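Local coordinates for protein EH1AB1 (Metagenome, PDB 6I8F) that hydrolyses ester bonds, probably through a serine nucleophile carried on an alpha/beta hydrolase fold, at residues S54-A59 and L305-S310; V264-Y269 and Y292-G297; R82-L87 and C126-I131; P18-L23 and P296-G301. All coordinates share one frame; numbering follows the deposited sequence.

Overall arrangement
Interactions 2 and 3 are buried strand pairings in one mixed sheet, their centres about 25 Å apart: the first is parallel and lies at the edge where the second subunit continues the sheet, the second antiparallel and near the other end. Interactions 1 and 4 instead tie N-terminal segments to segments late in the chain, through a few hydrogen bonds and small apolar patches. Interaction 1 is partly exposed and carries a salt bridge, whereas the touching residues of interaction 4 are buried. These two meet where Ser310 N approaches Glu19 OE1. Interactions 2 and 4 share Pro296 and Gly297, so strand 290-296 runs directly into the segment that holds His300.

Interaction 1 (S54-A59 and L305-S310); sequences SEDGEA and LTRFLS
Arg307 reaches Asp56 because its CG stands anti to the backbone N (chi1 174°) and the chain stays extended to NE, while Thr306 turns OG1 in between its own N and carbonyl carbon (chi1 49°), facing Ala59. The guanidinium meets the 54-59 turn edge-on: NH1 donates an almost straight bond to Asp56 O at 3.1 Å, with that oxygen in the guanidinium plane. The same NH1 forms a salt bridge with Asp56 OD2, also 3.1 Å away, but the hydrogen bond within it is weak and bent. Backbone and hydroxyl complete the join. Arg307 N donates to Gly57 O (3.0 Å) from above the carbonyl plane, and Ala59 N points straight at Thr306 OG1, 3.0 Å away. Gly57 CA lies 4.0 Å from Phe308 CE2, and Arg307 CG sits over the centre of one face of that ring. Around the contact, Glu58 is bonded to Thr116 and Ser115, and Thr306 packs on Leu313 of helix 310-327. The 54-59 segment is thus joined to the loop before helix 310-327 mainly by directed polar bonds; the arginine's straighter grip is on a main-chain carbonyl, and the carboxylate probably adds charge attraction more than orientation.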
loop_
_atom_site.group_PDB
_atom_site.type_symbol
_atom_site.label_atom_id
_atom_site.label_comp_id
_atom_site.label_asym_id
_atom_site.label_seq_id
_atom_site.Cartn_x
_atom_site.Cartn_y
_atom_site.Cartn_z
ATOM N N SER A 54 12.718 -21.644 -12.301
ATOM C CA SER A 54 12.052 -20.372 -12.071
ATOM C C SER A 54 10.868 -20.216 -13.031
ATOM O O SER A 54 9.783 -19.901 -12.589
ATOM C CB SER A 54 12.994 -19.216 -12.167
ATOM O OG SER A 54 13.983 -19.327 -11.163
ATOM N N GLU A 55 11.076 -20.487 -14.325
ATOM C CA GLU A 55 9.976 -20.464 -15.289
ATOM C C GLU A 55 8.810 -21.340 -14.817
ATOM O O GLU A 55 7.641 -20.943 -14.919
ATOM C CB GLU A 55 10.413 -20.990 -16.649
ATOM C CG GLU A 55 11.201 -19.994 -17.449
ATOM C CD GLU A 55 11.286 -20.343 -18.923
ATOM O OE1 GLU A 55 10.217 -20.637 -19.542
ATOM O OE2 GLU A 55 12.413 -20.311 -19.446
ATOM N N ASP A 56 9.137 -22.549 -14.345
ATOM C CA ASP A 56 8.144 -23.567 -14.007
ATOM C C ASP A 56 7.584 -23.330 -12.597
ATOM O O ASP A 56 6.699 -24.068 -12.173
ATOM C CB ASP A 56 8.731 -24.977 -14.151
ATOM C CG ASP A 56 7.690 -26.087 -14.264
ATOM O OD1 ASP A 56 6.587 -25.832 -14.839
ATOM O OD2 ASP A 56 7.968 -27.195 -13.750
ATOM N N GLY A 57 8.127 -22.334 -11.874
ATOM C CA GLY A 57 7.687 -21.960 -10.531
ATOM C C GLY A 57 6.718 -20.776 -10.522
ATOM O O GLY A 57 6.155 -20.453 -9.490
ATOM N N GLU A 58 6.567 -20.092 -11.660
ATOM C CA GLU A 58 5.541 -19.079 -11.823
ATOM C C GLU A 58 4.191 -19.764 -12.045
ATOM O O GLU A 58 4.132 -20.857 -12.603
ATOM C CB GLU A 58 5.759 -18.222 -13.063
ATOM C CG GLU A 58 6.985 -17.337 -13.037
ATOM C CD GLU A 58 6.859 -16.201 -14.032
ATOM O OE1 GLU A 58 6.868 -16.493 -15.256
ATOM O OE2 GLU A 58 6.661 -15.032 -13.580
ATOM N N ALA A 59 3.119 -19.079 -11.643
ATOM C CA ALA A 59 1.759 -19.424 -12.054
ATOM C C ALA A 59 1.685 -19.489 -13.591
ATOM O O ALA A 59 2.511 -18.896 -14.290
ATOM C CB ALA A 59 0.798 -18.392 -11.500
ATOM N N LEU A 305 7.212 -16.897 -7.357
ATOM C CA LEU A 305 7.023 -18.349 -7.132
ATOM C C LEU A 305 5.537 -18.671 -6.984
ATOM O O LEU A 305 5.136 -19.449 -6.109
ATOM C CB LEU A 305 7.801 -18.791 -5.891
ATOM C CG LEU A 305 9.312 -18.850 -6.072
ATOM C CD1 LEU A 305 10.013 -18.892 -4.718
ATOM C CD2 LEU A 305 9.706 -20.048 -6.922
ATOM N N THR A 306 4.730 -18.135 -7.902
ATOM C CA THR A 306 3.299 -18.058 -7.712
ATOM C C THR A 306 2.601 -19.369 -8.098
ATOM O O THR A 306 1.399 -19.475 -7.937
ATOM C CB THR A 306 2.761 -16.824 -8.438
ATOM O OG1 THR A 306 3.277 -16.804 -9.768
ATOM C CG2 THR A 306 3.150 -15.552 -7.714
ATOM N N ARG A 307 3.349 -20.371 -8.575
ATOM C CA ARG A 307 2.813 -21.732 -8.722
ATOM C C ARG A 307 2.570 -22.347 -7.340
ATOM O O ARG A 307 1.573 -23.040 -7.128
ATOM C CB ARG A 307 3.785 -22.626 -9.491
ATOM C CG ARG A 307 3.355 -24.082 -9.548
ATOM C CD ARG A 307 4.306 -24.874 -10.409
ATOM N NE ARG A 307 4.026 -26.290 -10.284
ATOM C CZ ARG A 307 4.688 -27.247 -10.915
ATOM N NH1 ARG A 307 5.697 -26.937 -11.718
ATOM N NH2 ARG A 307 4.321 -28.509 -10.729
ATOM N N PHE A 308 3.486 -22.061 -6.409
ATOM C CA PHE A 308 3.533 -22.679 -5.097
ATOM C C PHE A 308 2.960 -21.774 -4.008
ATOM O O PHE A 308 2.427 -22.296 -3.036
ATOM C CB PHE A 308 4.971 -23.040 -4.740
ATOM C CG PHE A 308 5.587 -24.012 -5.705
ATOM C CD1 PHE A 308 5.200 -25.344 -5.698
ATOM C CD2 PHE A 308 6.502 -23.588 -6.653
ATOM C CE1 PHE A 308 5.762 -26.247 -6.588
ATOM C CE2 PHE A 308 7.039 -24.487 -7.558
ATOM C CZ PHE A 308 6.674 -25.814 -7.520
ATOM N N LEU A 309 3.125 -20.448 -4.145
ATOM C CA LEU A 309 2.772 -19.498 -3.083
ATOM C C LEU A 309 1.699 -18.523 -3.593
ATOM O O LEU A 309 1.978 -17.580 -4.345
ATOM C CB LEU A 309 4.030 -18.762 -2.602
ATOM C CG LEU A 309 5.182 -19.643 -2.112
ATOM C CD1 LEU A 309 6.379 -18.807 -1.691
ATOM C CD2 LEU A 309 4.741 -20.548 -0.969
ATOM N N SER A 310 0.463 -18.758 -3.144
ATOM C CA SER A 310 -0.676 -17.884 -3.387
ATOM C C SER A 310 -0.410 -16.453 -2.913
ATOM O O SER A 310 -0.975 -15.518 -3.474
ATOM C CB SER A 310 -1.891 -18.415 -2.687
ATOM O OG SER A 310 -2.356 -19.543 -3.389
#

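Interaction 2 (V264-Y269 and Y292-G297); sequences VLTAGY and YVNYPG
Main-chain bonds make Val264-Ala267 and Tyr292-Tyr295 neighbouring parallel strands, the two ends of a beta-alpha-beta unit. Val293 N donates to Val264 O, Thr266 N to Val293 O (2.9 Å) and Tyr295 N to Thr266 O (2.8 Å), all nearly along the C=O axis. At the corner, Gly268 N reaches Tyr295 O at 2.9 Å from above the carbonyl plane; a side chain on this glycine would run into Pro296 CA.

The side-chain polar bonds gather on Thr266 OG1. With chi1 at 58° the hydroxyl turns to two side chains of the other strand, whose polar atoms reach OG1 roughly a right angle apart. Tyr292 OH and Thr266 OG1 share a 2.6 Å hydrogen bond in which either could be the donor; Asn294 ND2 donates to OG1 at 2.7 Å, the oxygen tilted 16° from the amide plane. One buried hydroxyl is thus gripped twice. Replacing Asn294 with a leucine would probably leave Thr266 OG1 without its amide donor and the tyrosine hydroxyl as its remaining partner here.

Apolar contacts line both faces: Val264 and Thr266 CG2 pack on the Tyr292 ring, and on the other face Leu265 lies beside Val293 (CG to CG1 3.9 Å), its CD1 meeting Tyr295 CE1 obliquely at 3.7 Å.

Helix 310-327 packs against the Leu265 and Tyr295 face, where Glu318 binds the Tyr295 hydroxyl, and helix 273-285 covers the Thr266 face through Arg273 and Arg277. Beyond strand 290-296, an antiparallel strand of the second subunit extends the sheet past Tyr292, Val293 and Asn294.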
loop_
_atom_site.group_PDB
_atom_site.type_symbol
_atom_site.label_atom_id
_atom_site.label_comp_id
_atom_site.label_asym_id
_atom_site.label_seq_id
_atom_site.Cartn_x
_atom_site.Cartn_y
_atom_site.Cartn_z
ATOM N N VAL A 264 7.065 -0.253 -1.608
ATOM C CA VAL A 264 8.160 -1.086 -1.086
ATOM C C VAL A 264 7.536 -2.280 -0.353
ATOM O O VAL A 264 6.746 -2.106 0.581
ATOM C CB VAL A 264 9.101 -0.280 -0.167
ATOM C CG1 VAL A 264 10.279 -1.123 0.285
ATOM C CG2 VAL A 264 9.592 1.007 -0.816
ATOM N N LEU A 265 7.868 -3.488 -0.809
ATOM C CA LEU A 265 7.325 -4.699 -0.257
ATOM C C LEU A 265 8.465 -5.508 0.370
ATOM O O LEU A 265 9.523 -5.659 -0.256
ATOM C CB LEU A 265 6.622 -5.488 -1.367
ATOM C CG LEU A 265 5.953 -6.794 -0.932
ATOM C CD1 LEU A 265 4.740 -7.092 -1.793
ATOM C CD2 LEU A 265 6.928 -7.960 -0.991
ATOM N N THR A 266 8.238 -6.004 1.596
ATOM C CA THR A 266 9.132 -6.972 2.213
ATOM C C THR A 266 8.394 -8.285 2.497
ATOM O O THR A 266 7.179 -8.323 2.734
ATOM C CB THR A 266 9.791 -6.430 3.488
ATOM O OG1 THR A 266 8.758 -6.069 4.406
ATOM C CG2 THR A 266 10.710 -5.257 3.217
ATOM N N ALA A 267 9.166 -9.370 2.454
ATOM C CA ALA A 267 8.739 -10.687 2.902
ATOM C C ALA A 267 9.206 -10.875 4.351
ATOM O O ALA A 267 10.309 -10.471 4.696
ATOM C CB ALA A 267 9.297 -11.750 1.981
ATOM N N GLY A 268 8.348 -11.483 5.180
ATOM C CA GLY A 268 8.576 -11.647 6.624
ATOM C C GLY A 268 9.794 -12.503 6.954
ATOM O O GLY A 268 10.551 -12.168 7.855
ATOM N N TYR A 269 9.961 -13.622 6.245
ATOM C CA TYR A 269 11.034 -14.583 6.498
ATOM C C TYR A 269 12.108 -14.404 5.424
ATOM O O TYR A 269 12.282 -15.260 4.562
ATOM C CB TYR A 269 10.482 -16.013 6.520
ATOM C CG TYR A 269 11.402 -17.037 7.131
ATOM C CD1 TYR A 269 12.012 -18.019 6.364
ATOM C CD2 TYR A 269 11.643 -17.049 8.495
ATOM C CE1 TYR A 269 12.852 -18.967 6.932
ATOM C CE2 TYR A 269 12.479 -17.988 9.080
ATOM C CZ TYR A 269 13.087 -18.951 8.296
ATOM O OH TYR A 269 13.912 -19.870 8.873
ATOM N N TYR A 292 4.388 1.175 2.047
ATOM C CA TYR A 292 5.193 0.068 2.540
ATOM C C TYR A 292 4.268 -1.080 2.950
ATOM O O TYR A 292 3.260 -0.853 3.606
ATOM C CB TYR A 292 6.051 0.472 3.745
ATOM C CG TYR A 292 6.687 -0.725 4.400
ATOM C CD1 TYR A 292 7.782 -1.349 3.821
ATOM C CD2 TYR A 292 6.136 -1.301 5.531
ATOM C CE1 TYR A 292 8.350 -2.481 4.385
ATOM C CE2 TYR A 292 6.683 -2.440 6.101
ATOM C CZ TYR A 292 7.790 -3.038 5.523
ATOM O OH TYR A 292 8.340 -4.157 6.085
ATOM N N VAL A 293 4.630 -2.308 2.576
ATOM C CA VAL A 293 3.868 -3.479 3.012
ATOM C C VAL A 293 4.833 -4.618 3.340
ATOM O O VAL A 293 5.803 -4.839 2.616
ATOM C CB VAL A 293 2.819 -3.927 1.976
ATOM C CG1 VAL A 293 3.429 -4.227 0.617
ATOM C CG2 VAL A 293 2.031 -5.126 2.486
ATOM N N ASN A 294 4.513 -5.331 4.430
ATOM C CA ASN A 294 5.198 -6.527 4.835
ATOM C C ASN A 294 4.230 -7.702 4.701
ATOM O O ASN A 294 3.093 -7.627 5.182
ATOM C CB ASN A 294 5.759 -6.436 6.257
ATOM C CG ASN A 294 6.527 -7.684 6.647
ATOM O OD1 ASN A 294 6.138 -8.395 7.569
ATOM N ND2 ASN A 294 7.585 -7.990 5.923
ATOM N N TYR A 295 4.695 -8.765 4.027
ATOM C CA TYR A 295 3.953 -10.022 3.877
ATOM C C TYR A 295 4.531 -11.029 4.874
ATOM O O TYR A 295 5.537 -11.669 4.586
ATOM C CB TYR A 295 4.003 -10.541 2.432
ATOM C CG TYR A 295 2.944 -9.953 1.532
ATOM C CD1 TYR A 295 2.945 -8.603 1.217
ATOM C CD2 TYR A 295 1.911 -10.727 1.020
ATOM C CE1 TYR A 295 1.955 -8.038 0.423
ATOM C CE2 TYR A 295 0.918 -10.180 0.217
ATOM C CZ TYR A 295 0.941 -8.826 -0.080
ATOM O OH TYR A 295 -0.032 -8.257 -0.844
ATOM N N PRO A 296 3.941 -11.186 6.083
ATOM C CA PRO A 296 4.494 -12.105 7.077
ATOM C C PRO A 296 4.357 -13.562 6.610
ATOM O O PRO A 296 3.467 -13.891 5.818
ATOM C CB PRO A 296 3.670 -11.844 8.346
ATOM C CG PRO A 296 2.369 -11.237 7.835
ATOM C CD PRO A 296 2.724 -10.506 6.556
ATOM N N GLY A 297 5.249 -14.417 7.099
ATOM C CA GLY A 297 5.104 -15.867 6.938
ATOM C C GLY A 297 5.416 -16.364 5.531
ATOM O O GLY A 297 5.102 -17.502 5.221
#

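Interaction 3 (R82-L87 and C126-I131); sequences RRYRPL and CQVISI
Arg83 NH1 donates to Gln127 OE1 at 2.9 Å, a side-chain bond laid over the antiparallel pairing of strands 78-85 and 127-132 in the alpha/beta hydrolase sheet. The donor lies on a lone pair of OE1, in its carbonyl plane, although the oxygen sits 20° out of the guanidinium plane and the two flat groups are turned 56° apart. A bend at chi3 (-73°) swings the guanidinium back to the glutamine, whose NE2 is held by Phe162 O and Thr96.

The backbone ladder is regular. Arg82 and Ser130 exchange bonds in both directions, as do Tyr84 and Val128, the shortest being Tyr84 N to Val128 O at 2.7 Å; Arg83 and Ile129 form the non-hydrogen-bonded pair between them. The Arg82 guanidinium forms salt bridges with Glu111 and Asp114.

Packing differs between the faces. On one, Arg83 and Ile129 run side by side, CG to CG1 4.0 Å. On the other, the Tyr84 ring turns its edge to Val128 O (3.4 Å from CD1) and Ser130 CB (4.0 Å from CE1), while Val128 CB lies 4.1 Å from CD1, off the ring plane. Cys117 of helix 114-124 packs on both Tyr84 and Val128. Tyr84 OH is bonded to Asp114 and also accepts from a water, whose oxygen lies 2.7 Å from Ser130 OG.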
loop_
_atom_site.group_PDB
_atom_site.type_symbol
_atom_site.label_atom_id
_atom_site.label_comp_id
_atom_site.label_asym_id
_atom_site.label_seq_id
_atom_site.Cartn_x
_atom_site.Cartn_y
_atom_site.Cartn_z
ATOM N N ARG A 82 10.539 -7.103 -23.559
ATOM C CA ARG A 82 9.250 -7.654 -23.906
ATOM C C ARG A 82 8.168 -6.736 -23.331
ATOM O O ARG A 82 8.188 -6.413 -22.151
ATOM C CB ARG A 82 9.156 -9.097 -23.416
ATOM C CG ARG A 82 7.782 -9.714 -23.625
ATOM C CD ARG A 82 7.787 -11.182 -23.299
ATOM N NE ARG A 82 8.697 -11.933 -24.146
ATOM C CZ ARG A 82 9.148 -13.148 -23.853
ATOM N NH1 ARG A 82 8.653 -13.805 -22.819
ATOM N NH2 ARG A 82 10.113 -13.688 -24.576
ATOM N N ARG A 83 7.274 -6.266 -24.201
ATOM C CA ARG A 83 6.189 -5.375 -23.821
ATOM C C ARG A 83 4.914 -6.199 -23.667
ATOM O O ARG A 83 4.622 -7.071 -24.499
ATOM C CB ARG A 83 5.937 -4.276 -24.857
ATOM C CG ARG A 83 7.197 -3.570 -25.328
ATOM C CD ARG A 83 6.886 -2.225 -25.948
ATOM N NE ARG A 83 6.281 -2.360 -27.257
ATOM C CZ ARG A 83 5.371 -1.538 -27.766
ATOM N NH1 ARG A 83 4.655 -0.750 -26.976
ATOM N NH2 ARG A 83 5.172 -1.521 -29.070
ATOM N N TYR A 84 4.182 -5.909 -22.588
ATOM C CA TYR A 84 2.921 -6.536 -22.304
ATOM C C TYR A 84 1.827 -5.463 -22.255
ATOM O O TYR A 84 1.905 -4.526 -21.454
ATOM C CB TYR A 84 2.981 -7.256 -20.960
ATOM C CG TYR A 84 4.102 -8.245 -20.785
ATOM C CD1 TYR A 84 5.361 -7.847 -20.348
ATOM C CD2 TYR A 84 3.884 -9.598 -20.981
ATOM C CE1 TYR A 84 6.377 -8.768 -20.135
ATOM C CE2 TYR A 84 4.891 -10.528 -20.777
ATOM C CZ TYR A 84 6.138 -10.117 -20.341
ATOM O OH TYR A 84 7.119 -11.047 -20.131
ATOM N N ARG A 85 0.831 -5.601 -23.132
ATOM C CA ARG A 85 -0.307 -4.698 -23.170
ATOM C C ARG A 85 -1.419 -5.326 -22.341
ATOM O O ARG A 85 -1.786 -6.477 -22.584
ATOM C CB ARG A 85 -0.720 -4.449 -24.622
ATOM C CG ARG A 85 -1.883 -3.482 -24.779
ATOM C CD ARG A 85 -1.997 -2.947 -26.192
ATOM N NE ARG A 85 -2.950 -1.864 -26.200
ATOM C CZ ARG A 85 -2.668 -0.572 -26.046
ATOM N NH1 ARG A 85 -1.433 -0.112 -26.175
ATOM N NH2 ARG A 85 -3.662 0.257 -25.780
ATOM N N PRO A 86 -1.979 -4.606 -21.343
ATOM C CA PRO A 86 -3.028 -5.161 -20.486
ATOM C C PRO A 86 -4.315 -5.488 -21.266
ATOM O O PRO A 86 -4.692 -4.750 -22.172
ATOM C CB PRO A 86 -3.310 -4.061 -19.449
ATOM C CG PRO A 86 -2.737 -2.786 -20.043
ATOM C CD PRO A 86 -1.665 -3.203 -21.023
ATOM N N LEU A 87 -4.966 -6.597 -20.908
ATOM C CA LEU A 87 -6.307 -6.902 -21.400
ATOM C C LEU A 87 -7.224 -5.699 -21.195
ATOM O O LEU A 87 -7.251 -5.120 -20.112
ATOM C CB LEU A 87 -6.883 -8.079 -20.622
ATOM C CG LEU A 87 -6.484 -9.465 -21.098
ATOM C CD1 LEU A 87 -7.242 -10.510 -20.289
ATOM C CD2 LEU A 87 -6.748 -9.634 -22.588
ATOM N N CYS A 126 -1.617 -1.077 -16.659
ATOM C CA CYS A 126 -0.419 -0.416 -17.149
ATOM C C CYS A 126 0.321 -1.361 -18.099
ATOM O O CYS A 126 0.338 -2.559 -17.875
ATOM C CB CYS A 126 0.519 -0.040 -16.008
ATOM S SG CYS A 126 -0.152 1.215 -14.888
ATOM N N GLN A 127 0.912 -0.803 -19.161
ATOM C CA GLN A 127 1.903 -1.527 -19.953
ATOM C C GLN A 127 3.050 -1.948 -19.024
ATOM O O GLN A 127 3.435 -1.169 -18.168
ATOM C CB GLN A 127 2.435 -0.638 -21.079
ATOM C CG GLN A 127 3.535 -1.314 -21.885
ATOM C CD GLN A 127 3.896 -0.588 -23.158
ATOM O OE1 GLN A 127 4.060 -1.214 -24.201
ATOM N NE2 GLN A 127 4.070 0.723 -23.076
ATOM N N VAL A 128 3.566 -3.172 -19.188
ATOM C CA VAL A 128 4.838 -3.591 -18.562
ATOM C C VAL A 128 5.867 -3.862 -19.672
ATOM O O VAL A 128 5.562 -4.451 -20.728
ATOM C CB VAL A 128 4.663 -4.810 -17.635
ATOM C CG1 VAL A 128 5.980 -5.250 -17.004
ATOM C CG2 VAL A 128 3.630 -4.534 -16.549
ATOM N N ILE A 129 7.095 -3.389 -19.440
ATOM C CA ILE A 129 8.220 -3.658 -20.326
ATOM C C ILE A 129 9.329 -4.283 -19.492
ATOM O O ILE A 129 9.971 -3.579 -18.723
ATOM C CB ILE A 129 8.708 -2.393 -21.048
ATOM C CG1 ILE A 129 7.573 -1.716 -21.817
ATOM C CG2 ILE A 129 9.876 -2.737 -21.963
ATOM C CD1 ILE A 129 7.957 -0.388 -22.443
ATOM N N SER A 130 9.520 -5.598 -19.677
ATOM C CA SER A 130 10.520 -6.389 -18.966
ATOM C C SER A 130 11.867 -6.323 -19.710
ATOM O O SER A 130 11.916 -6.439 -20.937
ATOM C CB SER A 130 10.035 -7.805 -18.820
ATOM O OG SER A 130 10.954 -8.566 -18.064
ATOM N N ILE A 131 12.955 -6.132 -18.960
ATOM C CA ILE A 131 14.248 -5.816 -19.541
ATOM C C ILE A 131 15.199 -6.994 -19.337
ATOM O O ILE A 131 15.322 -7.531 -18.230
ATOM C CB ILE A 131 14.842 -4.520 -18.953
ATOM C CG1 ILE A 131 13.918 -3.309 -19.126
ATOM C CG2 ILE A 131 16.227 -4.266 -19.541
ATOM C CD1 ILE A 131 13.574 -2.977 -20.548
HETATM O O HOH W 1 9.385 -10.823 -18.020
#

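Interaction 4 (P18-L23 and P296-G301); sequences PETRNL and PGTIHG
Thr20, in the first turn of helix 18-32, faces Ile299 and Gly297 on the segment that carries the histidine of a probable Ser-His-Asp triad in this alpha/beta hydrolase fold. Its two branches do different work. The hydroxyl donates to Gly297 O, OG1 to O 2.7 Å, lying in the carbonyl plane. Because chi1 is -47°, CG2 is left anti to the backbone N and points to Ile299, meeting its CG2 at 3.6 Å as the two side chains pass each other, running opposite ways. Replacing Thr20 with a valine would probably leave Gly297 O without this donor and take a partner from the water beside it.

Ile299 supplies most of the apolar surface on its side. While CG2 packs on the threonine, CD1 at the end of its longer branch reaches Leu23 CD2 at 4.1 Å, one helical turn farther on, where the two side chains cross at a slant. Leu23 also packs on Phe308, and Ile299 on Leu309, so the patch joins the apolar contacts of the 305-310 loop.

Gly297, at positive phi, turns the chain out of strand 290-296 and presents its carbonyl to the helix. Farther along, His300 bonds Ser175 OG through NE2 and Asp270 OD2 through ND1. A water ties the polar side together, donating to Thr20 OG1 at 2.8 Å and to Glu19 OE2 at 2.7 Å, and standing 2.7 Å from Thr298 OG1.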
loop_
_atom_site.group_PDB
_atom_site.type_symbol
_atom_site.label_atom_id
_atom_site.label_comp_id
_atom_site.label_asym_id
_atom_site.label_seq_id
_atom_site.Cartn_x
_atom_site.Cartn_y
_atom_site.Cartn_z
ATOM N N PRO A 18 1.375 -22.199 6.105
ATOM C CA PRO A 18 1.371 -23.563 5.578
ATOM C C PRO A 18 1.988 -23.712 4.177
ATOM O O PRO A 18 2.854 -24.571 3.988
ATOM C CB PRO A 18 -0.123 -23.921 5.562
ATOM C CG PRO A 18 -0.702 -23.121 6.706
ATOM C CD PRO A 18 0.091 -21.827 6.723
ATOM N N GLU A 19 1.557 -22.883 3.212
ATOM C CA GLU A 19 2.055 -22.997 1.815
ATOM C C GLU A 19 3.573 -22.773 1.777
ATOM O O GLU A 19 4.284 -23.386 0.985
ATOM C CB GLU A 19 1.311 -22.048 0.867
ATOM C CG GLU A 19 1.550 -20.555 1.127
ATOM C CD GLU A 19 0.935 -19.628 0.087
ATOM O OE1 GLU A 19 0.031 -20.092 -0.648
ATOM O OE2 GLU A 19 1.393 -18.455 -0.024
ATOM N N THR A 20 4.071 -21.890 2.642
ATOM C CA THR A 20 5.490 -21.597 2.720
ATOM C C THR A 20 6.252 -22.829 3.233
ATOM O O THR A 20 7.207 -23.280 2.607
ATOM C CB THR A 20 5.768 -20.368 3.598
ATOM O OG1 THR A 20 4.880 -19.308 3.233
ATOM C CG2 THR A 20 7.201 -19.904 3.476
ATOM N N ARG A 21 5.834 -23.334 4.392
ATOM C CA ARG A 21 6.368 -24.578 4.988
ATOM C C ARG A 21 6.363 -25.705 3.943
ATOM O O ARG A 21 7.363 -26.395 3.769
ATOM C CB ARG A 21 5.551 -24.974 6.222
ATOM C CG ARG A 21 6.379 -25.112 7.491
ATOM C CD ARG A 21 5.547 -25.189 8.762
ATOM N NE ARG A 21 4.623 -24.070 8.938
ATOM C CZ ARG A 21 3.309 -24.195 9.121
ATOM N NH1 ARG A 21 2.748 -25.393 9.135
ATOM N NH2 ARG A 21 2.560 -23.124 9.305
ATOM N N ASN A 22 5.229 -25.873 3.250
ATOM C CA ASN A 22 5.076 -26.912 2.229
ATOM C C ASN A 22 6.159 -26.747 1.160
ATOM O O ASN A 22 6.787 -27.740 0.775
ATOM C CB ASN A 22 3.678 -26.936 1.611
ATOM C CG ASN A 22 2.636 -27.510 2.548
ATOM O OD1 ASN A 22 2.974 -28.143 3.551
ATOM N ND2 ASN A 22 1.369 -27.287 2.239
ATOM N N LEU A 23 6.392 -25.511 0.699
ATOM C CA LEU A 23 7.408 -25.287 -0.334
ATOM C C LEU A 23 8.807 -25.616 0.209
ATOM O O LEU A 23 9.641 -26.175 -0.511
ATOM C CB LEU A 23 7.380 -23.844 -0.848
ATOM C CG LEU A 23 8.418 -23.555 -1.933
ATOM C CD1 LEU A 23 8.186 -24.443 -3.153
ATOM C CD2 LEU A 23 8.421 -22.090 -2.343
ATOM N N PRO A 296 3.941 -11.186 6.083
ATOM C CA PRO A 296 4.494 -12.105 7.077
ATOM C C PRO A 296 4.357 -13.562 6.610
ATOM O O PRO A 296 3.467 -13.891 5.818
ATOM C CB PRO A 296 3.670 -11.844 8.346
ATOM C CG PRO A 296 2.369 -11.237 7.835
ATOM C CD PRO A 296 2.724 -10.506 6.556
ATOM N N GLY A 297 5.249 -14.417 7.099
ATOM C CA GLY A 297 5.104 -15.867 6.938
ATOM C C GLY A 297 5.416 -16.364 5.531
ATOM O O GLY A 297 5.102 -17.502 5.221
ATOM N N THR A 298 6.029 -15.531 4.679
ATOM C CA THR A 298 6.482 -15.976 3.357
ATOM C C THR A 298 7.959 -15.608 3.198
ATOM O O THR A 298 8.537 -14.938 4.063
ATOM C CB THR A 298 5.613 -15.424 2.217
ATOM O OG1 THR A 298 5.944 -16.138 1.019
ATOM C CG2 THR A 298 5.776 -13.933 2.018
ATOM N N ILE A 299 8.543 -16.035 2.074
ATOM C CA ILE A 299 9.976 -16.034 1.882
ATOM C C ILE A 299 10.343 -15.156 0.689
ATOM O O ILE A 299 9.532 -14.915 -0.191
ATOM C CB ILE A 299 10.500 -17.470 1.657
ATOM C CG1 ILE A 299 9.791 -18.152 0.486
ATOM C CG2 ILE A 299 10.401 -18.277 2.943
ATOM C CD1 ILE A 299 10.372 -19.499 0.111
ATOM N N HIS A 300 11.621 -14.776 0.654
ATOM C CA HIS A 300 12.214 -14.139 -0.484
ATOM C C HIS A 300 11.938 -14.986 -1.736
ATOM O O HIS A 300 12.115 -16.202 -1.718
ATOM C CB HIS A 300 13.713 -13.943 -0.246
ATOM C CG HIS A 300 14.325 -12.966 -1.182
ATOM N ND1 HIS A 300 14.231 -11.591 -0.981
ATOM C CD2 HIS A 300 15.007 -13.153 -2.336
ATOM C CE1 HIS A 300 14.851 -10.977 -1.975
ATOM N NE2 HIS A 300 15.341 -11.918 -2.819
ATOM N N GLY A 301 11.503 -14.322 -2.813
ATOM C CA GLY A 301 11.192 -14.972 -4.091
ATOM C C GLY A 301 9.705 -15.178 -4.322
ATOM O O GLY A 301 9.311 -15.485 -5.439
HETATM O O HOH W 2 3.757 -17.774 1.129
#